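Local coordinates for protein ethanolamine kinase Pv091845 (Plasmodium vivax, PDB 2QG7) that probably phosphorylates ethanolamine, the first step of phosphatidylethanolamine synthesis from ethanolamine, as a member of the choline/ethanolamine kinase family, at residues K132-K144 and Y171-M183. Sequence-based numbering, arbitrary orientation.
Sequences KQAKYLIRLYGPK and YVFFTNGRIEEFM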
loop_
_atom_site.group_PDB
_atom_site.type_symbol
_atom_site.label_atom_id
_atom_site.label_comp_id
_atom_site.label_asym_id
_atom_site.label_seq_id
_atom_site.Cartn_x
_atom_site.Cartn_y
_atom_site.Cartn_z
ATOM N N LYS D 132 -41.087 -9.906 -22.520
ATOM C CA LYS D 132 -40.265 -10.380 -23.641
ATOM C C LYS D 132 -39.125 -11.262 -23.150
ATOM O O LYS D 132 -38.422 -11.876 -23.962
ATOM C CB LYS D 132 -39.722 -9.202 -24.466
ATOM C CG LYS D 132 -40.753 -8.562 -25.402
ATOM C CD LYS D 132 -40.861 -9.331 -26.725
ATOM C CE LYS D 132 -39.614 -9.114 -27.605
ATOM N NZ LYS D 132 -39.520 -10.100 -28.776
ATOM N N GLN D 133 -38.968 -11.326 -21.820
ATOM C CA GLN D 133 -37.903 -12.103 -21.153
ATOM C C GLN D 133 -36.515 -11.892 -21.816
ATOM O O GLN D 133 -35.812 -12.863 -22.181
ATOM C CB GLN D 133 -38.286 -13.594 -21.070
ATOM C CG GLN D 133 -37.501 -14.384 -20.016
ATOM C CD GLN D 133 -38.183 -14.399 -18.654
ATOM O OE1 GLN D 133 -38.691 -13.372 -18.173
ATOM N NE2 GLN D 133 -38.195 -15.573 -18.020
ATOM N N ALA D 134 -36.152 -10.613 -21.979
ATOM C CA ALA D 134 -34.927 -10.227 -22.682
ATOM C C ALA D 134 -34.159 -9.185 -21.865
ATOM O O ALA D 134 -34.765 -8.253 -21.302
ATOM C CB ALA D 134 -35.251 -9.692 -24.079
ATOM N N LYS D 135 -32.832 -9.344 -21.808
ATOM C CA LYS D 135 -32.001 -8.523 -20.940
ATOM C C LYS D 135 -31.072 -7.590 -21.704
ATOM O O LYS D 135 -30.435 -7.984 -22.688
ATOM C CB LYS D 135 -31.248 -9.393 -19.942
ATOM C CG LYS D 135 -32.210 -10.387 -19.194
ATOM C CD LYS D 135 -31.372 -11.145 -18.122
ATOM C CE LYS D 135 -32.338 -12.172 -17.416
ATOM N NZ LYS D 135 -31.517 -12.768 -16.158
ATOM N N TYR D 136 -31.035 -6.336 -21.251
ATOM C CA TYR D 136 -30.133 -5.298 -21.782
ATOM C C TYR D 136 -29.230 -4.805 -20.664
ATOM O O TYR D 136 -29.382 -5.211 -19.512
ATOM C CB TYR D 136 -30.919 -4.133 -22.413
ATOM C CG TYR D 136 -31.920 -4.576 -23.473
ATOM C CD1 TYR D 136 -33.249 -4.878 -23.138
ATOM C CD2 TYR D 136 -31.534 -4.711 -24.813
ATOM C CE1 TYR D 136 -34.157 -5.304 -24.114
ATOM C CE2 TYR D 136 -32.435 -5.137 -25.787
ATOM C CZ TYR D 136 -33.737 -5.428 -25.433
ATOM O OH TYR D 136 -34.619 -5.833 -26.411
ATOM N N LEU D 137 -28.272 -3.954 -21.014
ATOM C CA LEU D 137 -27.316 -3.408 -20.047
ATOM C C LEU D 137 -27.145 -1.916 -20.315
ATOM O O LEU D 137 -26.960 -1.498 -21.481
ATOM C CB LEU D 137 -25.966 -4.141 -20.162
ATOM C CG LEU D 137 -24.852 -3.872 -19.150
ATOM C CD1 LEU D 137 -25.245 -4.397 -17.781
ATOM C CD2 LEU D 137 -23.537 -4.522 -19.597
ATOM N N ILE D 138 -27.234 -1.107 -19.254
ATOM C CA ILE D 138 -26.965 0.306 -19.408
ATOM C C ILE D 138 -25.616 0.614 -18.787
ATOM O O ILE D 138 -25.341 0.240 -17.642
ATOM C CB ILE D 138 -28.069 1.211 -18.812
ATOM C CG1 ILE D 138 -29.421 0.907 -19.458
ATOM C CG2 ILE D 138 -27.715 2.686 -19.004
ATOM C CD1 ILE D 138 -30.573 1.683 -18.848
ATOM N N ARG D 139 -24.779 1.287 -19.571
ATOM C CA ARG D 139 -23.487 1.711 -19.108
ATOM C C ARG D 139 -23.448 3.228 -19.114
ATOM O O ARG D 139 -23.636 3.876 -20.154
ATOM C CB ARG D 139 -22.380 1.123 -19.990
ATOM C CG ARG D 139 -20.978 1.340 -19.457
ATOM C CD ARG D 139 -19.943 0.982 -20.497
ATOM N NE ARG D 139 -19.910 -0.453 -20.778
ATOM C CZ ARG D 139 -19.281 -1.367 -20.034
ATOM N NH1 ARG D 139 -19.328 -2.645 -20.398
ATOM N NH2 ARG D 139 -18.608 -1.025 -18.927
ATOM N N LEU D 140 -23.218 3.780 -17.928
ATOM C CA LEU D 140 -23.163 5.219 -17.726
ATOM C C LEU D 140 -21.737 5.583 -17.379
ATOM O O LEU D 140 -21.159 5.044 -16.427
ATOM C CB LEU D 140 -24.131 5.644 -16.613
ATOM C CG LEU D 140 -25.631 5.383 -16.837
ATOM C CD1 LEU D 140 -26.399 5.712 -15.592
ATOM C CD2 LEU D 140 -26.184 6.217 -17.986
ATOM N N TYR D 141 -21.166 6.483 -18.171
ATOM C CA TYR D 141 -19.768 6.886 -18.005
ATOM C C TYR D 141 -19.574 7.815 -16.804
ATOM O O TYR D 141 -20.491 8.565 -16.442
ATOM C CB TYR D 141 -19.234 7.568 -19.276
ATOM C CG TYR D 141 -19.566 6.894 -20.602
ATOM C CD1 TYR D 141 -19.602 5.492 -20.721
ATOM C CD2 TYR D 141 -19.808 7.674 -21.752
ATOM C CE1 TYR D 141 -19.897 4.892 -21.931
ATOM C CE2 TYR D 141 -20.098 7.080 -22.972
ATOM C CZ TYR D 141 -20.136 5.683 -23.054
ATOM O OH TYR D 141 -20.422 5.079 -24.260
ATOM N N GLY D 142 -18.375 7.761 -16.197
ATOM C CA GLY D 142 -17.996 8.718 -15.142
ATOM C C GLY D 142 -17.620 10.109 -15.669
ATOM O O GLY D 142 -17.857 10.428 -16.847
ATOM N N PRO D 143 -17.060 10.973 -14.795
ATOM C CA PRO D 143 -16.519 12.293 -15.208
ATOM C C PRO D 143 -15.065 12.207 -15.735
ATOM O O PRO D 143 -14.322 13.196 -15.715
ATOM C CB PRO D 143 -16.576 13.123 -13.908
ATOM C CG PRO D 143 -17.135 12.166 -12.825
ATOM C CD PRO D 143 -16.946 10.772 -13.340
ATOM N N LYS D 144 -14.677 11.018 -16.197
ATOM C CA LYS D 144 -13.351 10.763 -16.746
ATOM C C LYS D 144 -13.565 10.188 -18.150
ATOM O O LYS D 144 -13.350 8.998 -18.402
ATOM C CB LYS D 144 -12.601 9.777 -15.839
ATOM C CG LYS D 144 -12.694 10.101 -14.315
ATOM C CD LYS D 144 -13.050 8.833 -13.499
ATOM C CE LYS D 144 -13.061 9.075 -11.979
ATOM N NZ LYS D 144 -13.963 7.915 -11.289
ATOM N N TYR D 171 -26.100 -1.403 -28.719
ATOM C CA TYR D 171 -27.294 -0.968 -29.455
ATOM C C TYR D 171 -27.327 0.547 -29.734
ATOM O O TYR D 171 -27.512 0.966 -30.892
ATOM C CB TYR D 171 -28.532 -1.403 -28.689
ATOM C CG TYR D 171 -28.657 -2.899 -28.499
ATOM C CD1 TYR D 171 -28.973 -3.734 -29.574
ATOM C CD2 TYR D 171 -28.490 -3.482 -27.238
ATOM C CE1 TYR D 171 -29.102 -5.110 -29.398
ATOM C CE2 TYR D 171 -28.618 -4.867 -27.048
ATOM C CZ TYR D 171 -28.932 -5.668 -28.139
ATOM O OH TYR D 171 -29.057 -7.032 -27.992
ATOM N N VAL D 172 -27.123 1.363 -28.685
ATOM C CA VAL D 172 -27.198 2.830 -28.798
ATOM C C VAL D 172 -26.031 3.545 -28.095
ATOM O O VAL D 172 -25.654 3.180 -26.989
ATOM C CB VAL D 172 -28.551 3.403 -28.227
ATOM C CG1 VAL D 172 -28.632 4.905 -28.457
ATOM C CG2 VAL D 172 -29.761 2.697 -28.833
ATOM N N PHE D 173 -25.487 4.576 -28.753
ATOM C CA PHE D 173 -24.452 5.428 -28.172
ATOM C C PHE D 173 -25.030 6.820 -27.869
ATOM O O PHE D 173 -25.670 7.420 -28.730
ATOM C CB PHE D 173 -23.242 5.574 -29.117
ATOM C CG PHE D 173 -22.475 4.291 -29.368
ATOM C CD1 PHE D 173 -22.794 3.474 -30.461
ATOM C CD2 PHE D 173 -21.419 3.919 -28.536
ATOM C CE1 PHE D 173 -22.093 2.292 -30.715
ATOM C CE2 PHE D 173 -20.689 2.721 -28.761
ATOM C CZ PHE D 173 -21.027 1.909 -29.857
ATOM N N PHE D 174 -24.809 7.322 -26.645
ATOM C CA PHE D 174 -25.138 8.712 -26.297
ATOM C C PHE D 174 -24.018 9.357 -25.496
ATOM O O PHE D 174 -23.133 8.660 -24.970
ATOM C CB PHE D 174 -26.504 8.842 -25.584
ATOM C CG PHE D 174 -26.786 7.773 -24.533
ATOM C CD1 PHE D 174 -26.538 8.021 -23.186
ATOM C CD2 PHE D 174 -27.320 6.540 -24.894
ATOM C CE1 PHE D 174 -26.800 7.064 -22.222
ATOM C CE2 PHE D 174 -27.598 5.573 -23.925
ATOM C CZ PHE D 174 -27.335 5.838 -22.589
ATOM N N THR D 175 -24.050 10.688 -25.396
ATOM C CA THR D 175 -22.850 11.424 -24.928
ATOM C C THR D 175 -22.385 11.062 -23.529
ATOM O O THR D 175 -21.256 11.420 -23.127
ATOM C CB THR D 175 -22.982 12.974 -25.030
ATOM O OG1 THR D 175 -24.145 13.408 -24.296
ATOM C CG2 THR D 175 -23.087 13.403 -26.505
ATOM N N ASN D 176 -23.236 10.338 -22.792
ATOM C CA ASN D 176 -22.944 10.055 -21.389
ATOM C C ASN D 176 -23.093 8.562 -21.028
ATOM O O ASN D 176 -22.930 8.151 -19.872
ATOM C CB ASN D 176 -23.742 11.017 -20.480
ATOM C CG ASN D 176 -25.228 10.671 -20.404
ATOM O OD1 ASN D 176 -25.688 10.188 -19.387
ATOM N ND2 ASN D 176 -25.966 10.896 -21.477
ATOM N N GLY D 177 -23.348 7.742 -22.040
ATOM C CA GLY D 177 -23.425 6.317 -21.809
ATOM C C GLY D 177 -23.840 5.566 -23.027
ATOM O O GLY D 177 -23.841 6.117 -24.134
ATOM N N ARG D 178 -24.205 4.304 -22.832
ATOM C CA ARG D 178 -24.681 3.465 -23.938
ATOM C C ARG D 178 -25.627 2.357 -23.489
ATOM O O ARG D 178 -25.706 2.027 -22.289
ATOM C CB ARG D 178 -23.492 2.826 -24.676
ATOM C CG ARG D 178 -22.805 1.717 -23.870
ATOM C CD ARG D 178 -21.797 0.981 -24.696
ATOM N NE ARG D 178 -20.549 1.707 -24.771
ATOM C CZ ARG D 178 -19.368 1.227 -24.381
ATOM N NH1 ARG D 178 -18.293 1.997 -24.511
ATOM N NH2 ARG D 178 -19.254 -0.006 -23.877
ATOM N N ILE D 179 -26.321 1.768 -24.466
ATOM C CA ILE D 179 -27.146 0.582 -24.227
ATOM C C ILE D 179 -26.557 -0.604 -24.993
ATOM O O ILE D 179 -26.434 -0.580 -26.229
ATOM C CB ILE D 179 -28.658 0.760 -24.618
ATOM C CG1 ILE D 179 -29.233 2.068 -24.050
ATOM C CG2 ILE D 179 -29.465 -0.438 -24.114
ATOM C CD1 ILE D 179 -30.597 2.487 -24.662
ATOM N N GLU D 180 -26.216 -1.649 -24.254
ATOM C CA GLU D 180 -25.503 -2.777 -24.830
ATOM C C GLU D 180 -26.130 -4.099 -24.413
ATOM O O GLU D 180 -26.955 -4.162 -23.496
ATOM C CB GLU D 180 -23.993 -2.710 -24.483
ATOM C CG GLU D 180 -23.682 -2.839 -22.998
ATOM C CD GLU D 180 -22.215 -2.600 -22.626
ATOM O OE1 GLU D 180 -21.600 -1.615 -23.075
ATOM O OE2 GLU D 180 -21.673 -3.401 -21.830
ATOM N N GLU D 181 -25.727 -5.145 -25.125
ATOM C CA GLU D 181 -26.237 -6.501 -24.975
ATOM C C GLU D 181 -25.750 -7.078 -23.673
ATOM O O GLU D 181 -24.550 -7.032 -23.369
ATOM C CB GLU D 181 -25.722 -7.362 -26.135
ATOM C CG GLU D 181 -26.446 -8.664 -26.344
ATOM C CD GLU D 181 -25.851 -9.520 -27.478
ATOM O OE1 GLU D 181 -25.620 -10.727 -27.225
ATOM O OE2 GLU D 181 -25.626 -9.007 -28.613
ATOM N N PHE D 182 -26.688 -7.624 -22.909
ATOM C CA PHE D 182 -26.359 -8.283 -21.669
ATOM C C PHE D 182 -25.748 -9.639 -21.960
ATOM O O PHE D 182 -26.217 -10.394 -22.840
ATOM C CB PHE D 182 -27.599 -8.430 -20.788
ATOM C CG PHE D 182 -27.361 -9.193 -19.510
ATOM C CD1 PHE D 182 -26.767 -8.571 -18.408
ATOM C CD2 PHE D 182 -27.740 -10.530 -19.406
ATOM C CE1 PHE D 182 -26.541 -9.288 -17.215
ATOM C CE2 PHE D 182 -27.533 -11.247 -18.228
ATOM C CZ PHE D 182 -26.929 -10.630 -17.129
ATOM N N MET D 183 -24.683 -9.946 -21.221
ATOM C CA MET D 183 -24.081 -11.265 -21.269
ATOM C C MET D 183 -24.064 -11.869 -19.861
ATOM O O MET D 183 -23.564 -11.268 -18.910
ATOM C CB MET D 183 -22.674 -11.158 -21.847
ATOM C CG MET D 183 -21.977 -12.507 -22.103
ATOM S SD MET D 183 -20.200 -12.314 -22.503
ATOM C CE MET D 183 -19.616 -11.451 -21.029
HETATM O O HOH W 1 -29.344 -7.868 -24.832
#
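L137 and R139 pair with E180 and R178 through two backbone hydrogen bonds each, which defines an antiparallel register between strands 136-141 and 177-181; their axes approach to 4.7 Å at 164°. Y141 N extends the pairing to N176 O (3.0 Å) in the type I turn of the hairpin joining strands 170-174 and 177-181. At the hairpin's other end Y171 N and V172 N both donate to I179 O, a classic beta bulge.

On the face bearing L137, R139, R178 and E180, R139 grips the E180 carboxylate side-on: NE reaches OE1 at 3.1 Å, nearly straight (171°) but from above the carboxylate plane, and NH1 meets the syn side of OE2 at 2.8 Å. E180 OE1 also accepts from R178 NH2 (3.0 Å). Two guanidinium groups thus share one carboxylate, and R139 CD lies over a face of the R178 group. The R178 chain, bent at chi3, carries its head to E180, while NH1 pairs with E154 of helix 151-163.

G177 CA sits over the centre of the Y141 ring, 3.6 Å from its centroid, a CH-pi contact; R151 adds a cation-pi contact to this ring. At the opposite end of the pairing, the edge of Y136 meets the face of Y171 in an offset edge-to-face pair with planes at 70°.

The contact joins the middle strand of the five-stranded sheet in the kinase-like N-terminal lobe to its neighbour 177-181, with edge strand 170-174 beyond. Its chemistry implies a buried ionic cluster in which E180 probably offsets the neighbouring charges of R139 and R178, with E154 as second counterion to R178.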